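Local coordinates for protein thioredoxin Reductase (PDB 4F82) that probably reduces hydrogen peroxide and organic hydroperoxides at the expense of thiols, as a member of the Prx5 branch of the peroxiredoxins, at residues 19-24 / 85-90; 37-42 / 109-114; 54-59 / 126-131; 122-127 / 142-147. All coordinates share one frame; numbering follows the deposited sequence. Where two conformers were deposited one is given.

How the contacts relate
All four contacts lie on one central sheet of thioredoxin type, and three of them reach across an intervening strand. Contacts 1 and 2 nearly coincide, with centres about 3 Å apart; Leu-21 CD1 of the first packs on Val-41 CG2 of the second at 3.6 Å. Contacts 3 and 4 share Leu-126 and Thr-127, their centres are about 13 Å apart, and Gly-54 O probably accepts a hydrogen bond from Tyr-142 N at 3.0 Å. Contact 3 lies nearest the predicted active-site cysteine: the side chain of Pro-56 is about 4 Å from that of Cys-63, whereas those of Val-89 in contact 1 and Tyr-142 in contact 4 are about 11 Å away.

Contact 1. Residues 19-24 / 85-90; sequences AQLFEF and EIWCVS
Leu-21 meets Trp-87 and Val-89 through a single methyl group. The CA-CB bond of Leu-21 points toward strand 85-90, and an extended second torsion (chi2 -179°) carries CD1 to the far end of the side chain. That methyl stands 4.1 Å from Trp-87 CZ3, on the benzo part of the indole, approaching the ring at a slant that is neither face-on nor edge-on. The same CD1 lies 4.5 Å from Val-89 CG2, a looser touch, so the leucine bridges two residues spaced two apart on strand 85-90. The indole is held at its other end: Trp-87 NE1 donates to Glu-85 OE2 at 2.8 Å in an almost straight bond (172°), using the carboxylate's anti lone pair, and the acceptor sits close to the ring plane. This bond should restrain the rotation of the ring that Leu-21 leans on. Glu-85 is itself tied down by a salt bridge to Lys-48, while Gln-44 and Val-45 of helix 41-45 also touch the indole. Strand 111-114 runs between the two segments, pairing antiparallel with 20-25 and parallel with 85-90. The contact is therefore next-but-one strand packing in the buried, helix-covered face of a thioredoxin-fold sheet.

Contact 2. Residues 37-42 / 109-114; sequences NACSVR and KVRMMA
Cys-39 and Met-113 touch sulfur to methyl across strand 20-25, which forms an antiparallel hairpin with strand 35-40 and pairs on its other side with strand 111-114 of the thioredoxin-like sheet. The contact thus joins the outer strand of the hairpin to a strand two places away. Its shape depends on how the side chains are bent. Cys-39 holds SG between its backbone N and its carbonyl carbon (chi1 57°), and its CA-CB bond points toward the other segment. Met-113 does not aim at the cysteine from the start. Its CG lies beside the backbone N, and two further bends, at chi2 (-67°) and chi3, curl the chain until CE comes within 3.7 Å of Cys-39 SG. The curl also lays Met-113 SD over one face of the Arg-111 guanidinium, 3.6 Å above the plane and displaced toward its rim. Arg-111 is extended through chi2 and then kinks at chi3 (69°). Its charged end is well engaged: NH1 hydrogen-bonds to Gln-44 OE1 and forms a salt bridge with Glu-85 OE2, and NH2 forms another with Glu-23 OE1. These partners would fix the guanidinium as a flat support beneath the methionine sulfur. Cys-39 only grazes it, with SG approaching at a slant to lie 4.5 Å from Arg-111 NH2.

Contact 3. Residues 54-59 / 126-131; sequences GLPGAF and LTQDLS
At the start of the Pro-X-X-X-Thr-X-X-Cys signature of peroxiredoxins, which runs here from Pro-56 to Cys-63, the proline ring packs against Gln-128 and Leu-130. Two neighbouring ring carbons do the touching. Pro-56 CB lies 3.7 Å from Leu-130 CD1, a plain apolar contact, and Pro-56 CG lies 3.7 Å from Gln-128 NE2, where the amide nitrogen rests against the ring at an angle. In Gln-128 a first torsion of 49° tucks CG against the main chain, and the side chain runs straight on from there. The nitrogen is not left to the proline alone, for it donates to the backbone O of Ser-139. That acceptor belongs to strand 137-147, which lies between strands 49-55 and 127-129 and pairs antiparallel with both. Beyond the contact the chain turns: Asp-129 OD1 accepts from Ser-131 N at 2.9 Å, making an Asx turn, and also from Ser-131 OG at a short 2.5 Å. The hydroxyl is met by the syn lone pair of OD1, whereas the backbone N comes from the anti side and well out of the carboxylate plane. Leu-130 lies within this turn. Pro-56 O accepts from Arg-138 NH1, and the proline ring also touches Cys-63, predicted to form the sulfenic acid intermediate, so the arrangement probably forms part of the wall of a peroxiredoxin active site.

Contact 4. Residues 122-127 / 142-147; sequences HALGLT and YAMVID
One face of the Tyr-142 ring carries Leu-126 CD1, which sits 3.7 Å above the plane over the ring centre. The methyl lies 14° off the ring normal, the geometry of a CH-pi contact, and is nearly equidistant from CD2 and CE2, with CE2 at 3.8 Å. Leu-124 comes to the phenol end instead: its CD1 is 3.5 Å from Tyr-142 OH, and the two side chains lie at about a right angle, with the methyl slanted to the ring. A second flat group, the His-122 imidazole, has Thr-127 CG2 over its centre, 3.6 Å above the plane. Helix 119-124 ends here in a Schellman motif: Gly-125 takes a positive phi of 74°, and its N bonds back to His-122 O. This reversal separates the two leucines yet lets both CA-CB bonds point toward strand 142-147, a central antiparallel strand of the thioredoxin-fold sheet. Tyr-142 and Met-144, two residues apart on the strand, point to the same face and receive the two leucines. In Met-144 a chi1 of 54° sets CG over the main chain and the rest runs fully extended, so that its CE meets Leu-124 CD1 tip to tip at 3.9 Å, while Leu-16 and Leu-154 also touch its side chain.

Contact 1. Residues 19-24 / 85-90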
loop_
_atom_site.group_PDB
_atom_site.type_symbol
_atom_site.label_atom_id
_atom_site.label_comp_id
_atom_site.label_asym_id
_atom_site.label_seq_id
_atom_site.Cartn_x
_atom_site.Cartn_y
_atom_site.Cartn_z
ATOM N N ALA A 19 15.389 12.543 -0.877
ATOM C CA ALA A 19 14.884 11.240 -0.418
ATOM C C ALA A 19 14.929 10.289 -1.590
ATOM O O ALA A 19 15.098 10.717 -2.738
ATOM C CB ALA A 19 13.439 11.360 0.099
ATOM N N GLN A 20 14.793 8.986 -1.325
ATOM C CA GLN A 20 14.722 8.043 -2.417
ATOM C C GLN A 20 13.271 7.646 -2.677
ATOM O O GLN A 20 12.581 7.126 -1.800
ATOM C CB GLN A 20 15.640 6.810 -2.180
ATOM C CG GLN A 20 15.516 5.729 -3.252
ATOM C CD GLN A 20 16.480 4.570 -3.002
ATOM O OE1 GLN A 20 16.161 3.624 -2.272
ATOM N NE2 GLN A 20 17.658 4.643 -3.606
ATOM N N LEU A 21 12.819 7.888 -3.902
ATOM C CA LEU A 21 11.473 7.514 -4.309
ATOM C C LEU A 21 11.614 6.438 -5.379
ATOM O O LEU A 21 12.693 6.256 -5.933
ATOM C CB LEU A 21 10.731 8.726 -4.884
ATOM C CG LEU A 21 10.401 9.900 -3.949
ATOM C CD1 LEU A 21 9.638 11.038 -4.661
ATOM C CD2 LEU A 21 9.613 9.403 -2.771
ATOM N N PHE A 22 10.534 5.725 -5.651
ATOM C CA PHE A 22 10.491 4.758 -6.743
ATOM C C PHE A 22 9.318 5.051 -7.691
ATOM O O PHE A 22 8.177 5.342 -7.262
ATOM C CB PHE A 22 10.328 3.297 -6.197
ATOM C CG PHE A 22 11.530 2.749 -5.442
ATOM C CD1 PHE A 22 12.328 1.749 -6.000
ATOM C CD2 PHE A 22 11.837 3.191 -4.154
ATOM C CE1 PHE A 22 13.449 1.237 -5.296
ATOM C CE2 PHE A 22 12.971 2.665 -3.439
ATOM C CZ PHE A 22 13.751 1.694 -3.999
ATOM N N GLU A 23 9.580 4.916 -8.987
ATOM C CA GLU A 23 8.516 4.985 -10.004
ATOM C C GLU A 23 8.503 3.707 -10.818
ATOM O O GLU A 23 9.554 3.223 -11.275
ATOM C CB GLU A 23 8.708 6.198 -10.916
ATOM C CG GLU A 23 7.672 6.285 -12.027
ATOM C CD GLU A 23 7.915 7.436 -12.961
ATOM O OE1 GLU A 23 9.100 7.848 -13.125
ATOM O OE2 GLU A 23 6.919 7.910 -13.559
ATOM N N PHE A 24 7.307 3.139 -10.989
ATOM C CA PHE A 24 7.179 1.886 -11.715
ATOM C C PHE A 24 7.203 2.220 -13.198
ATOM O O PHE A 24 6.407 3.050 -13.649
ATOM C CB PHE A 24 5.862 1.202 -11.324
ATOM C CG PHE A 24 5.726 -0.213 -11.845
ATOM C CD1 PHE A 24 6.059 -1.300 -11.032
ATOM C CD2 PHE A 24 5.280 -0.458 -13.147
ATOM C CE1 PHE A 24 5.942 -2.630 -11.493
ATOM C CE2 PHE A 24 5.157 -1.779 -13.628
ATOM C CZ PHE A 24 5.473 -2.875 -12.787
ATOM N N GLU A 85 7.170 18.937 -14.869
ATOM C CA GLU A 85 6.612 17.661 -14.388
ATOM C C GLU A 85 5.556 17.807 -13.311
ATOM O O GLU A 85 5.609 18.728 -12.467
ATOM C CB GLU A 85 7.707 16.723 -13.874
ATOM C CG GLU A 85 8.749 16.409 -14.955
ATOM C CD GLU A 85 9.847 15.478 -14.482
ATOM O OE1 GLU A 85 10.798 15.254 -15.263
ATOM O OE2 GLU A 85 9.785 14.975 -13.330
ATOM N N ILE A 86 4.618 16.866 -13.320
ATOM C CA ILE A 86 3.636 16.770 -12.229
ATOM C C ILE A 86 3.823 15.423 -11.538
ATOM O O ILE A 86 3.718 14.377 -12.175
ATOM C CB ILE A 86 2.198 16.851 -12.746
ATOM C CG1 ILE A 86 1.916 18.185 -13.446
ATOM C CG2 ILE A 86 1.221 16.720 -11.595
ATOM C CD1 ILE A 86 0.699 18.102 -14.459
ATOM N N TRP A 87 4.134 15.433 -10.248
ATOM C CA TRP A 87 4.265 14.176 -9.512
ATOM C C TRP A 87 3.112 13.959 -8.543
ATOM O O TRP A 87 2.649 14.883 -7.886
ATOM C CB TRP A 87 5.519 14.195 -8.657
ATOM C CG TRP A 87 6.833 14.408 -9.353
ATOM C CD1 TRP A 87 7.092 14.637 -10.688
ATOM C CD2 TRP A 87 8.072 14.458 -8.677
ATOM N NE1 TRP A 87 8.469 14.799 -10.881
ATOM C CE2 TRP A 87 9.083 14.712 -9.649
ATOM C CE3 TRP A 87 8.433 14.303 -7.320
ATOM C CZ2 TRP A 87 10.444 14.774 -9.310
ATOM C CZ3 TRP A 87 9.789 14.387 -6.980
ATOM C CH2 TRP A 87 10.777 14.618 -7.979
ATOM N N CYS A 88 2.645 12.733 -8.454
ATOM C CA CYS A 88 1.766 12.345 -7.345
ATOM C C CYS A 88 2.605 11.567 -6.326
ATOM O O CYS A 88 3.142 10.495 -6.632
ATOM C CB CYS A 88 0.617 11.483 -7.844
ATOM S SG CYS A 88 -0.404 10.801 -6.484
ATOM N N VAL A 89 2.727 12.091 -5.112
ATOM C CA VAL A 89 3.496 11.375 -4.100
ATOM C C VAL A 89 2.571 10.681 -3.099
ATOM O O VAL A 89 1.603 11.272 -2.630
ATOM C CB VAL A 89 4.436 12.318 -3.352
ATOM C CG1 VAL A 89 5.020 11.628 -2.134
ATOM C CG2 VAL A 89 5.562 12.796 -4.294
ATOM N N SER A 90 2.822 9.412 -2.789
ATOM C CA SER A 90 2.006 8.766 -1.771
ATOM C C SER A 90 2.865 7.794 -1.022
ATOM O O SER A 90 3.868 7.296 -1.563
ATOM C CB SER A 90 0.806 8.014 -2.397
ATOM O OG SER A 90 -0.053 7.452 -1.387
#

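Contact 2. Residues 37-42 / 109-114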
loop_
_atom_site.group_PDB
_atom_site.type_symbol
_atom_site.label_atom_id
_atom_site.label_comp_id
_atom_site.label_asym_id
_atom_site.label_seq_id
_atom_site.Cartn_x
_atom_site.Cartn_y
_atom_site.Cartn_z
ATOM N N ASN A 37 11.822 1.715 -10.262
ATOM C CA ASN A 37 13.106 2.373 -10.450
ATOM C C ASN A 37 13.327 3.383 -9.330
ATOM O O ASN A 37 12.498 4.266 -9.123
ATOM C CB ASN A 37 13.137 3.081 -11.796
ATOM C CG ASN A 37 13.337 2.134 -12.953
ATOM O OD1 ASN A 37 14.382 2.138 -13.606
ATOM N ND2 ASN A 37 12.333 1.323 -13.225
ATOM N N ALA A 38 14.452 3.288 -8.627
ATOM C CA ALA A 38 14.755 4.248 -7.549
ATOM C C ALA A 38 15.225 5.558 -8.162
ATOM O O ALA A 38 15.905 5.544 -9.175
ATOM C CB ALA A 38 15.855 3.702 -6.663
ATOM N N CYS A 39 14.888 6.689 -7.546
ATOM C CA CYS A 39 15.440 7.946 -8.015
ATOM C C CYS A 39 15.480 8.924 -6.858
ATOM O O CYS A 39 14.708 8.808 -5.917
ATOM C CB CYS A 39 14.596 8.510 -9.145
ATOM S SG CYS A 39 12.912 8.712 -8.577
ATOM N N SER A 40 16.410 9.870 -6.958
ATOM C CA SER A 40 16.656 10.881 -5.927
ATOM C C SER A 40 15.722 12.059 -6.163
ATOM O O SER A 40 15.586 12.517 -7.294
ATOM C CB SER A 40 18.124 11.343 -5.981
ATOM O OG SER A 40 18.297 12.677 -5.510
ATOM N N VAL A 41 15.076 12.550 -5.107
ATOM C CA VAL A 41 14.192 13.714 -5.252
ATOM C C VAL A 41 14.969 14.938 -5.784
ATOM O O VAL A 41 14.535 15.610 -6.731
ATOM C CB VAL A 41 13.511 14.058 -3.914
ATOM C CG1 VAL A 41 12.771 15.412 -3.985
ATOM C CG2 VAL A 41 12.508 12.956 -3.550
ATOM N N ARG A 42 16.110 15.244 -5.175
ATOM C CA ARG A 42 16.797 16.452 -5.560
ATOM C C ARG A 42 17.349 16.271 -6.967
ATOM O O ARG A 42 17.230 17.180 -7.793
ATOM C CB ARG A 42 17.848 16.858 -4.511
ATOM C CG ARG A 42 17.157 17.384 -3.241
ATOM C CD ARG A 42 18.060 18.222 -2.338
ATOM N NE ARG A 42 18.674 19.366 -3.019
ATOM C CZ ARG A 42 18.091 20.557 -3.188
ATOM N NH1 ARG A 42 16.844 20.777 -2.753
ATOM N NH2 ARG A 42 18.752 21.534 -3.800
ATOM N N LYS A 109 1.581 12.122 -18.069
ATOM C CA LYS A 109 0.942 13.322 -17.512
ATOM C C LYS A 109 1.272 13.536 -16.053
ATOM O O LYS A 109 1.549 14.645 -15.631
ATOM C CB LYS A 109 -0.581 13.310 -17.735
ATOM C CG LYS A 109 -0.963 13.082 -19.208
ATOM C CD LYS A 109 -2.268 13.773 -19.572
ATOM C CE LYS A 109 -2.647 13.528 -21.042
ATOM N NZ LYS A 109 -2.857 12.070 -21.322
ATOM N N VAL A 110 1.231 12.478 -15.266
ATOM C CA VAL A 110 1.525 12.607 -13.854
ATOM C C VAL A 110 2.428 11.424 -13.546
ATOM O O VAL A 110 2.056 10.277 -13.866
ATOM C CB VAL A 110 0.231 12.507 -13.015
ATOM C CG1 VAL A 110 0.572 12.541 -11.525
ATOM C CG2 VAL A 110 -0.728 13.638 -13.402
ATOM N N ARG A 111 3.619 11.692 -12.988
ATOM C CA ARG A 111 4.530 10.645 -12.525
ATOM C C ARG A 111 4.007 10.146 -11.175
ATOM O O ARG A 111 3.715 10.961 -10.268
ATOM C CB ARG A 111 5.919 11.199 -12.347
ATOM C CG ARG A 111 6.573 11.669 -13.647
ATOM C CD ARG A 111 7.996 12.135 -13.410
ATOM N NE ARG A 111 8.851 11.002 -13.059
ATOM C CZ ARG A 111 10.100 11.115 -12.609
ATOM N NH1 ARG A 111 10.648 12.321 -12.466
ATOM N NH2 ARG A 111 10.820 10.027 -12.323
ATOM N N MET A 112 3.849 8.830 -11.051
ATOM C CA MET A 112 3.376 8.201 -9.810
ATOM C C MET A 112 4.583 7.797 -8.962
ATOM O O MET A 112 5.221 6.759 -9.200
ATOM C CB MET A 112 2.491 6.998 -10.138
ATOM C CG MET A 112 1.329 7.383 -11.089
ATOM S SD MET A 112 0.199 8.694 -10.468
ATOM C CE MET A 112 -0.737 7.811 -9.188
ATOM N N MET A 113 4.897 8.661 -7.998
ATOM C CA MET A 113 6.126 8.585 -7.216
ATOM C C MET A 113 5.867 7.945 -5.838
ATOM O O MET A 113 5.276 8.550 -4.921
ATOM C CB MET A 113 6.761 9.974 -7.109
ATOM C CG MET A 113 7.014 10.668 -8.483
ATOM S SD MET A 113 8.265 9.768 -9.389
ATOM C CE MET A 113 9.712 10.533 -8.697
ATOM N N ALA A 114 6.316 6.696 -5.718
ATOM C CA ALA A 114 6.115 5.887 -4.519
ATOM C C ALA A 114 7.036 6.346 -3.391
ATOM O O ALA A 114 8.252 6.356 -3.544
ATOM C CB ALA A 114 6.438 4.428 -4.862
#

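Contact 3. Residues 54-59 / 126-131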
loop_
_atom_site.group_PDB
_atom_site.type_symbol
_atom_site.label_atom_id
_atom_site.label_comp_id
_atom_site.label_asym_id
_atom_site.label_seq_id
_atom_site.Cartn_x
_atom_site.Cartn_y
_atom_site.Cartn_z
ATOM N N GLY A 54 0.868 15.460 -2.797
ATOM C CA GLY A 54 0.920 14.264 -1.998
ATOM C C GLY A 54 -0.492 13.978 -1.521
ATOM O O GLY A 54 -1.316 14.886 -1.341
ATOM N N LEU A 55 -0.779 12.711 -1.286
ATOM C CA LEU A 55 -2.127 12.340 -0.828
ATOM C C LEU A 55 -1.996 11.065 0.020
ATOM O O LEU A 55 -0.939 10.418 0.004
ATOM C CB LEU A 55 -3.056 12.162 -2.052
ATOM C CG LEU A 55 -2.593 11.428 -3.313
ATOM C CD1 LEU A 55 -2.363 9.896 -3.079
ATOM C CD2 LEU A 55 -3.587 11.638 -4.444
ATOM N N PRO A 56 -3.045 10.713 0.784
ATOM C CA PRO A 56 -2.959 9.630 1.768
ATOM C C PRO A 56 -2.831 8.185 1.252
ATOM O O PRO A 56 -2.243 7.371 1.962
ATOM C CB PRO A 56 -4.269 9.780 2.558
ATOM C CG PRO A 56 -4.610 11.230 2.449
ATOM C CD PRO A 56 -4.220 11.572 1.022
ATOM N N GLY A 57 -3.393 7.850 0.092
ATOM C CA GLY A 57 -3.224 6.488 -0.374
ATOM C C GLY A 57 -3.751 6.154 -1.754
ATOM O O GLY A 57 -4.867 6.573 -2.137
ATOM N N ALA A 58 -2.969 5.354 -2.489
ATOM C CA ALA A 58 -3.453 4.798 -3.754
ATOM C C ALA A 58 -4.756 4.019 -3.524
ATOM O O ALA A 58 -4.960 3.415 -2.455
ATOM C CB ALA A 58 -2.391 3.890 -4.388
ATOM N N PHE A 59 -5.624 4.032 -4.542
ATOM C CA PHE A 59 -6.892 3.304 -4.550
ATOM C C PHE A 59 -7.983 3.786 -3.577
ATOM O O PHE A 59 -9.008 3.134 -3.440
ATOM C CB PHE A 59 -6.635 1.804 -4.397
ATOM C CG PHE A 59 -5.977 1.181 -5.627
ATOM C CD1 PHE A 59 -6.742 0.842 -6.744
ATOM C CD2 PHE A 59 -4.607 0.956 -5.671
ATOM C CE1 PHE A 59 -6.155 0.284 -7.870
ATOM C CE2 PHE A 59 -4.011 0.386 -6.799
ATOM C CZ PHE A 59 -4.787 0.052 -7.899
ATOM N N LEU A 126 5.366 16.068 6.793
ATOM C CA LEU A 126 3.990 16.034 6.277
ATOM C C LEU A 126 3.267 14.695 6.498
ATOM O O LEU A 126 2.332 14.308 5.742
ATOM C CB LEU A 126 3.995 16.376 4.795
ATOM C CG LEU A 126 4.229 17.867 4.521
ATOM C CD1 LEU A 126 4.452 18.136 3.029
ATOM C CD2 LEU A 126 2.990 18.642 5.081
ATOM N N THR A 127 3.679 13.965 7.510
ATOM C CA THR A 127 2.975 12.696 7.800
ATOM C C THR A 127 1.724 12.886 8.663
ATOM O O THR A 127 1.596 13.903 9.357
ATOM C CB THR A 127 3.887 11.631 8.494
ATOM O OG1 THR A 127 4.263 12.094 9.793
ATOM C CG2 THR A 127 5.146 11.328 7.662
ATOM N N GLN A 128 0.830 11.884 8.646
ATOM C CA GLN A 128 -0.278 11.804 9.621
ATOM C C GLN A 128 -0.485 10.350 9.959
ATOM O O GLN A 128 -0.054 9.474 9.217
ATOM C CB GLN A 128 -1.584 12.406 9.066
ATOM C CG GLN A 128 -1.928 11.887 7.665
ATOM C CD GLN A 128 -3.329 12.282 7.187
ATOM O OE1 GLN A 128 -4.242 12.549 7.996
ATOM N NE2 GLN A 128 -3.511 12.301 5.865
ATOM N N ASP A 129 -1.157 10.096 11.075
ATOM C CA ASP A 129 -1.402 8.716 11.521
ATOM C C ASP A 129 -2.812 8.314 11.121
ATOM O O ASP A 129 -3.797 8.798 11.712
ATOM C CB ASP A 129 -1.260 8.652 13.034
ATOM C CG ASP A 129 -1.341 7.238 13.571
ATOM O OD1 ASP A 129 -1.717 6.303 12.824
ATOM O OD2 ASP A 129 -1.048 7.049 14.762
ATOM N N LEU A 130 -2.923 7.466 10.096
ATOM C CA LEU A 130 -4.237 6.997 9.661
ATOM C C LEU A 130 -4.471 5.558 10.140
ATOM O O LEU A 130 -5.096 4.775 9.456
ATOM C CB LEU A 130 -4.408 7.162 8.132
ATOM C CG LEU A 130 -4.484 8.630 7.613
ATOM C CD1 LEU A 130 -4.660 8.743 6.085
ATOM C CD2 LEU A 130 -5.663 9.301 8.308
ATOM N N SER A 131 -3.964 5.228 11.323
ATOM C CA SER A 131 -4.104 3.873 11.866
ATOM C C SER A 131 -5.534 3.471 12.094
ATOM O O SER A 131 -5.897 2.306 11.920
ATOM C CB SER A 131 -3.368 3.736 13.195
ATOM O OG SER A 131 -1.976 3.771 12.930
#

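Contact 4. Residues 122-127 / 142-147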
loop_
_atom_site.group_PDB
_atom_site.type_symbol
_atom_site.label_atom_id
_atom_site.label_comp_id
_atom_site.label_asym_id
_atom_site.label_seq_id
_atom_site.Cartn_x
_atom_site.Cartn_y
_atom_site.Cartn_z
ATOM N N HIS A 122 8.193 12.042 5.672
ATOM C CA HIS A 122 8.813 12.356 6.975
ATOM C C HIS A 122 9.777 13.523 6.869
ATOM O O HIS A 122 9.789 14.398 7.734
ATOM C CB HIS A 122 9.519 11.130 7.575
ATOM C CG HIS A 122 8.650 10.311 8.487
ATOM N ND1 HIS A 122 8.254 9.022 8.189
ATOM C CD2 HIS A 122 8.121 10.598 9.701
ATOM C CE1 HIS A 122 7.516 8.545 9.183
ATOM N NE2 HIS A 122 7.413 9.484 10.107
ATOM N N ALA A 123 10.586 13.561 5.809
ATOM C CA ALA A 123 11.571 14.623 5.686
ATOM C C ALA A 123 10.874 15.997 5.487
ATOM O O ALA A 123 11.422 17.035 5.874
ATOM C CB ALA A 123 12.539 14.315 4.558
ATOM N N LEU A 124 9.686 15.980 4.881
ATOM C CA LEU A 124 8.830 17.169 4.650
ATOM C C LEU A 124 8.015 17.583 5.880
ATOM O O LEU A 124 7.427 18.680 5.924
ATOM C CB LEU A 124 7.836 16.883 3.517
ATOM C CG LEU A 124 8.417 16.639 2.123
ATOM C CD1 LEU A 124 7.268 16.227 1.162
ATOM C CD2 LEU A 124 9.256 17.838 1.599
ATOM N N GLY A 125 7.939 16.690 6.859
ATOM C CA GLY A 125 7.194 16.944 8.084
ATOM C C GLY A 125 5.711 16.856 7.812
ATOM O O GLY A 125 4.891 17.525 8.482
ATOM N N LEU A 126 5.366 16.068 6.793
ATOM C CA LEU A 126 3.990 16.034 6.277
ATOM C C LEU A 126 3.267 14.695 6.498
ATOM O O LEU A 126 2.332 14.308 5.742
ATOM C CB LEU A 126 3.995 16.376 4.795
ATOM C CG LEU A 126 4.229 17.867 4.521
ATOM C CD1 LEU A 126 4.452 18.136 3.029
ATOM C CD2 LEU A 126 2.990 18.642 5.081
ATOM N N THR A 127 3.679 13.965 7.510
ATOM C CA THR A 127 2.975 12.696 7.800
ATOM C C THR A 127 1.724 12.886 8.663
ATOM O O THR A 127 1.596 13.903 9.357
ATOM C CB THR A 127 3.887 11.631 8.494
ATOM O OG1 THR A 127 4.263 12.094 9.793
ATOM C CG2 THR A 127 5.146 11.328 7.662
ATOM N N TYR A 142 -1.503 17.456 0.105
ATOM C CA TYR A 142 -0.974 18.801 -0.179
ATOM C C TYR A 142 -0.618 19.013 -1.638
ATOM O O TYR A 142 -0.540 18.076 -2.429
ATOM C CB TYR A 142 0.283 19.047 0.669
ATOM C CG TYR A 142 1.400 18.107 0.273
ATOM C CD1 TYR A 142 2.305 18.444 -0.735
ATOM C CD2 TYR A 142 1.535 16.882 0.900
ATOM C CE1 TYR A 142 3.325 17.561 -1.111
ATOM C CE2 TYR A 142 2.552 15.989 0.542
ATOM C CZ TYR A 142 3.434 16.342 -0.461
ATOM O OH TYR A 142 4.424 15.446 -0.780
ATOM N N ALA A 143 -0.350 20.257 -2.009
ATOM C CA ALA A 143 0.355 20.460 -3.262
ATOM C C ALA A 143 1.401 21.547 -3.086
ATOM O O ALA A 143 1.173 22.546 -2.364
ATOM C CB ALA A 143 -0.606 20.782 -4.455
ATOM N N MET A 144 2.554 21.339 -3.712
ATOM C CA MET A 144 3.598 22.362 -3.743
ATOM C C MET A 144 4.203 22.517 -5.125
ATOM O O MET A 144 4.218 21.579 -5.934
ATOM C CB MET A 144 4.693 22.043 -2.723
ATOM C CG MET A 144 5.302 20.657 -2.845
ATOM S SD MET A 144 6.397 20.365 -1.434
ATOM C CE MET A 144 6.913 18.680 -1.803
ATOM N N VAL A 145 4.688 23.726 -5.401
ATOM C CA VAL A 145 5.374 24.002 -6.646
ATOM C C VAL A 145 6.835 24.300 -6.280
ATOM O O VAL A 145 7.142 25.069 -5.340
ATOM C CB VAL A 145 4.735 25.194 -7.395
ATOM C CG1 VAL A 145 5.518 25.497 -8.632
ATOM C CG2 VAL A 145 3.218 24.868 -7.718
ATOM N N ILE A 146 7.721 23.654 -7.036
ATOM C CA ILE A 146 9.150 23.651 -6.773
ATOM C C ILE A 146 9.867 24.210 -7.972
ATOM O O ILE A 146 9.558 23.846 -9.110
ATOM C CB ILE A 146 9.649 22.212 -6.568
ATOM C CG1 ILE A 146 8.678 21.469 -5.625
ATOM C CG2 ILE A 146 11.141 22.203 -6.109
ATOM C CD1 ILE A 146 8.597 22.072 -4.234
ATOM N N ASP A 147 10.803 25.106 -7.727
ATOM C CA ASP A 147 11.566 25.720 -8.811
ATOM C C ASP A 147 12.890 26.047 -8.176
ATOM O O ASP A 147 12.925 26.568 -7.049
ATOM C CB ASP A 147 10.829 26.980 -9.296
ATOM C CG ASP A 147 11.272 27.444 -10.672
ATOM O OD1 ASP A 147 12.182 26.819 -11.289
ATOM O OD2 ASP A 147 10.698 28.472 -11.131
#